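Local coordinates for protein glycosyl hydrolase (Bacteroides ovatus, PDB 3QC2) that belongs to the glycosyl hydrolases, is rich in beta-strands with almost no helix, and probably folds as a five-bladed beta-propeller, at residues A165-K168 against F174-L177; F212-T215 against H221-P224. All coordinates share one frame; numbering follows the deposited sequence.

Contact 1: A165-K168 against F174-L177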
loop_
_atom_site.group_PDB
_atom_site.type_symbol
_atom_site.label_atom_id
_atom_site.label_comp_id
_atom_site.label_asym_id
_atom_site.label_seq_id
_atom_site.Cartn_x
_atom_site.Cartn_y
_atom_site.Cartn_z
ATOM N N ALA A 165 4.591 -8.127 -12.781
ATOM C CA ALA A 165 5.509 -7.047 -13.106
ATOM C C ALA A 165 6.869 -7.552 -13.600
ATOM O O ALA A 165 7.488 -6.944 -14.485
ATOM C CB ALA A 165 5.695 -6.112 -11.866
ATOM N N PHE A 166 7.320 -8.674 -13.041
ATOM C CA PHE A 166 8.618 -9.236 -13.382
ATOM C C PHE A 166 8.512 -10.459 -14.294
ATOM O O PHE A 166 9.395 -11.302 -14.296
ATOM C CB PHE A 166 9.369 -9.621 -12.097
ATOM C CG PHE A 166 9.420 -8.515 -11.050
ATOM C CD1 PHE A 166 9.823 -7.229 -11.388
ATOM C CD2 PHE A 166 9.123 -8.786 -9.714
ATOM C CE1 PHE A 166 9.883 -6.230 -10.433
ATOM C CE2 PHE A 166 9.189 -7.784 -8.747
ATOM C CZ PHE A 166 9.565 -6.516 -9.100
ATOM N N ALA A 167 7.446 -10.533 -15.090
ATOM C CA ALA A 167 7.207 -11.701 -15.959
ATOM C C ALA A 167 8.255 -11.924 -17.059
ATOM O O ALA A 167 8.671 -13.059 -17.293
ATOM C CB ALA A 167 5.823 -11.614 -16.583
ATOM N N LYS A 168 8.673 -10.847 -17.724
ATOM C CA LYS A 168 9.619 -10.937 -18.870
ATOM C C LYS A 168 11.101 -10.704 -18.520
ATOM O O LYS A 168 11.987 -11.263 -19.172
ATOM C CB LYS A 168 9.197 -9.949 -19.962
ATOM C CG LYS A 168 7.792 -10.213 -20.548
ATOM N N PHE A 174 12.421 -14.407 -13.032
ATOM C CA PHE A 174 11.641 -14.119 -11.819
ATOM C C PHE A 174 10.123 -14.290 -11.964
ATOM O O PHE A 174 9.373 -13.787 -11.134
ATOM C CB PHE A 174 11.940 -12.691 -11.334
ATOM C CG PHE A 174 13.358 -12.480 -10.920
ATOM C CD1 PHE A 174 13.801 -12.921 -9.673
ATOM C CD2 PHE A 174 14.256 -11.818 -11.757
ATOM C CE1 PHE A 174 15.125 -12.723 -9.271
ATOM C CE2 PHE A 174 15.578 -11.613 -11.362
ATOM C CZ PHE A 174 16.015 -12.071 -10.115
ATOM N N PHE A 175 9.668 -15.012 -12.987
ATOM C CA PHE A 175 8.220 -15.210 -13.186
ATOM C C PHE A 175 7.568 -15.873 -11.950
ATOM O O PHE A 175 6.472 -15.483 -11.542
ATOM C CB PHE A 175 7.928 -16.038 -14.449
ATOM C CG PHE A 175 6.462 -16.091 -14.812
ATOM C CD1 PHE A 175 5.634 -17.076 -14.289
ATOM C CD2 PHE A 175 5.911 -15.143 -15.667
ATOM C CE1 PHE A 175 4.271 -17.116 -14.618
ATOM C CE2 PHE A 175 4.548 -15.178 -16.003
ATOM C CZ PHE A 175 3.734 -16.166 -15.475
ATOM N N ASN A 176 8.258 -16.866 -11.373
ATOM C CA ASN A 176 7.764 -17.589 -10.181
ATOM C C ASN A 176 8.171 -16.946 -8.850
ATOM O O ASN A 176 7.953 -17.526 -7.787
ATOM C CB ASN A 176 8.243 -19.053 -10.218
ATOM C CG ASN A 176 7.658 -19.835 -11.397
ATOM O OD1 ASN A 176 6.552 -19.546 -11.864
ATOM N ND2 ASN A 176 8.392 -20.834 -11.867
ATOM N N LEU A 177 8.741 -15.747 -8.902
ATOM C CA LEU A 177 9.164 -15.057 -7.687
ATOM C C LEU A 177 7.962 -14.640 -6.834
ATOM O O LEU A 177 7.062 -13.946 -7.314
ATOM C CB LEU A 177 9.992 -13.812 -8.033
ATOM C CG LEU A 177 10.488 -12.977 -6.850
ATOM C CD1 LEU A 177 11.507 -13.763 -6.007
ATOM C CD2 LEU A 177 11.077 -11.668 -7.341
HETATM O O HOH W 1 11.490 -12.641 -14.884
#
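In the connection between two sheets of the probable propeller, on either side of the short helix 169-172, Ala167 meets Phe175 and Phe166 meets Phe174 and Leu177. The Ala167 methyl comes up to the rim of the Phe175 ring, near its plane, with CB 3.6 Å from Phe175 CD2. A chi1 of -171° swings that ring opposite the backbone N, so that its CD2-CE2 edge meets the methyl. Deeper in, Phe166 touches Phe174 through the methylenes, CB to CB at 4.1 Å, while Phe166 CD2 approaches Leu177 CD2 obliquely at 4.2 Å. Trp206 meets the buried Phe166 ring with its plane turned by about 50°. The 174-177 backbone makes a type I beta turn, closed by Leu177 N to Phe174 O at 3.0 Å, and Arg147 grips that turn through Phe175 O and Asn176 OD1. A single water spans the two segments: it donates to Phe166 O at 2.6 Å and accepts from Phe174 N at 2.7 Å. The two backbones therefore satisfy these polar groups through a water and not directly, and the rest of their hold on each other is apolar packing.

Contact 2: F212-T215 against H221-P224; sequences FAAT and HWTP
Thr215 and Thr223 pair through both of their backbone groups, and this is the tight part of the contact. Thr223 N reaches Thr215 O at 2.8 Å in a nearly linear bond, the N-H meeting the oxygen almost head-on. The return bond, Thr215 N to Thr223 O, is 3.0 Å long and less well aligned at the acceptor, the donor being tilted 33° from the carbonyl plane. That same Thr223 O also takes a CA-H contact from Ala214 CA at 3.3 Å. Trp222 adds to the crowding: chi1 of -68° puts CG beside the backbone N and brings the benzo edge to the Ala214 and Thr215 carbonyls, with CE3 3.4 Å from Thr215 C and CZ3 3.6 Å from Ala214 O. The contact belongs to the beta hairpin of strands 212-216 and 222-224; its segments 212-215 and 222-224 run at 140°, well short of exactly antiparallel. Ala214 and Pro224 make its non-hydrogen-bonded pair and share a face, with Ala214 CB 3.8 Å from Pro224 CA; Met204 and Trp206 of strand 201-206 also press on Ala214. On the other face Thr215 and Thr223 are partly exposed, and their side chains do not bond to each other: Thr215 OG1 comes no nearer than 3.8 Å to Thr223 O. Beyond the pairing, His221 is exposed, its CB pointing away from 212-215 and its O bonded to Ser216 OG.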
loop_
_atom_site.group_PDB
_atom_site.type_symbol
_atom_site.label_atom_id
_atom_site.label_comp_id
_atom_site.label_asym_id
_atom_site.label_seq_id
_atom_site.Cartn_x
_atom_site.Cartn_y
_atom_site.Cartn_z
ATOM N N PHE A 212 13.433 -3.875 -1.851
ATOM C CA PHE A 212 14.146 -4.062 -3.090
ATOM C C PHE A 212 13.800 -2.879 -4.010
ATOM O O PHE A 212 13.133 -1.937 -3.593
ATOM C CB PHE A 212 13.694 -5.365 -3.778
ATOM C CG PHE A 212 13.903 -6.621 -2.954
ATOM C CD1 PHE A 212 15.171 -7.228 -2.879
ATOM C CD2 PHE A 212 12.829 -7.230 -2.303
ATOM C CE1 PHE A 212 15.364 -8.418 -2.132
ATOM C CE2 PHE A 212 13.007 -8.426 -1.551
ATOM C CZ PHE A 212 14.269 -9.017 -1.469
ATOM N N ALA A 213 14.257 -2.932 -5.252
ATOM C CA ALA A 213 13.924 -1.898 -6.230
ATOM C C ALA A 213 13.838 -2.495 -7.620
ATOM O O ALA A 213 14.276 -3.637 -7.856
ATOM C CB ALA A 213 14.928 -0.777 -6.192
ATOM N N ALA A 214 13.255 -1.725 -8.536
ATOM C CA ALA A 214 13.087 -2.145 -9.920
ATOM C C ALA A 214 12.900 -0.935 -10.821
ATOM O O ALA A 214 12.507 0.134 -10.364
ATOM C CB ALA A 214 11.898 -3.086 -10.045
ATOM N N THR A 215 13.197 -1.113 -12.100
ATOM C CA THR A 215 13.068 -0.043 -13.074
ATOM C C THR A 215 12.229 -0.505 -14.253
ATOM O O THR A 215 12.000 -1.709 -14.427
ATOM C CB THR A 215 14.440 0.400 -13.612
ATOM O OG1 THR A 215 15.006 -0.644 -14.416
ATOM C CG2 THR A 215 15.392 0.757 -12.458
ATOM N N HIS A 221 6.395 -3.615 -17.900
ATOM C CA HIS A 221 7.440 -4.629 -17.728
ATOM C C HIS A 221 8.550 -4.071 -16.844
ATOM O O HIS A 221 9.265 -3.150 -17.239
ATOM C CB HIS A 221 7.994 -5.047 -19.083
ATOM C CG HIS A 221 6.945 -5.538 -20.035
ATOM N ND1 HIS A 221 6.318 -4.710 -20.943
ATOM C CD2 HIS A 221 6.408 -6.769 -20.215
ATOM C CE1 HIS A 221 5.444 -5.412 -21.644
ATOM N NE2 HIS A 221 5.478 -6.664 -21.222
ATOM N N TRP A 222 8.683 -4.634 -15.647
ATOM C CA TRP A 222 9.677 -4.170 -14.676
ATOM C C TRP A 222 10.850 -5.108 -14.576
ATOM O O TRP A 222 10.702 -6.324 -14.709
ATOM C CB TRP A 222 9.028 -3.981 -13.301
ATOM C CG TRP A 222 8.074 -2.861 -13.276
ATOM C CD1 TRP A 222 6.765 -2.886 -13.680
ATOM C CD2 TRP A 222 8.334 -1.530 -12.840
ATOM N NE1 TRP A 222 6.196 -1.648 -13.523
ATOM C CE2 TRP A 222 7.131 -0.792 -13.007
ATOM C CE3 TRP A 222 9.467 -0.877 -12.332
ATOM C CZ2 TRP A 222 7.026 0.580 -12.672
ATOM C CZ3 TRP A 222 9.364 0.501 -11.992
ATOM C CH2 TRP A 222 8.150 1.203 -12.167
ATOM N N THR A 223 12.019 -4.528 -14.334
ATOM C CA THR A 223 13.263 -5.272 -14.203
ATOM C C THR A 223 13.843 -5.009 -12.801
ATOM O O THR A 223 14.210 -3.877 -12.489
ATOM C CB THR A 223 14.287 -4.830 -15.275
ATOM O OG1 THR A 223 13.703 -4.955 -16.577
ATOM C CG2 THR A 223 15.558 -5.673 -15.198
ATOM N N PRO A 224 13.916 -6.055 -11.948
ATOM C CA PRO A 224 14.460 -5.841 -10.597
ATOM C C PRO A 224 15.924 -5.446 -10.622
ATOM O O PRO A 224 16.663 -5.861 -11.518
ATOM C CB PRO A 224 14.306 -7.225 -9.917
ATOM C CG PRO A 224 13.453 -8.022 -10.799
ATOM C CD PRO A 224 13.569 -7.467 -12.179
#

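Overall arrangement
The two contacts follow one another in sequence, with centres about 10 Å apart. They are joined directly: Ala165 O lies 2.8 Å from Trp222 N, a probable hydrogen bond between the 165-168 loop and the hairpin. The Phe166 ring leans on the same hairpin, its CE1 3.8 Å from Ala214 CB and its CD1 3.6 Å from Trp222 O. Further out, Lys168 CG packs on His221 CD2 at 3.7 Å. Trp206 and Leu232 are common neighbours, touching side chains of both contacts, so the loop between the sheets and the hairpin share one apolar layer.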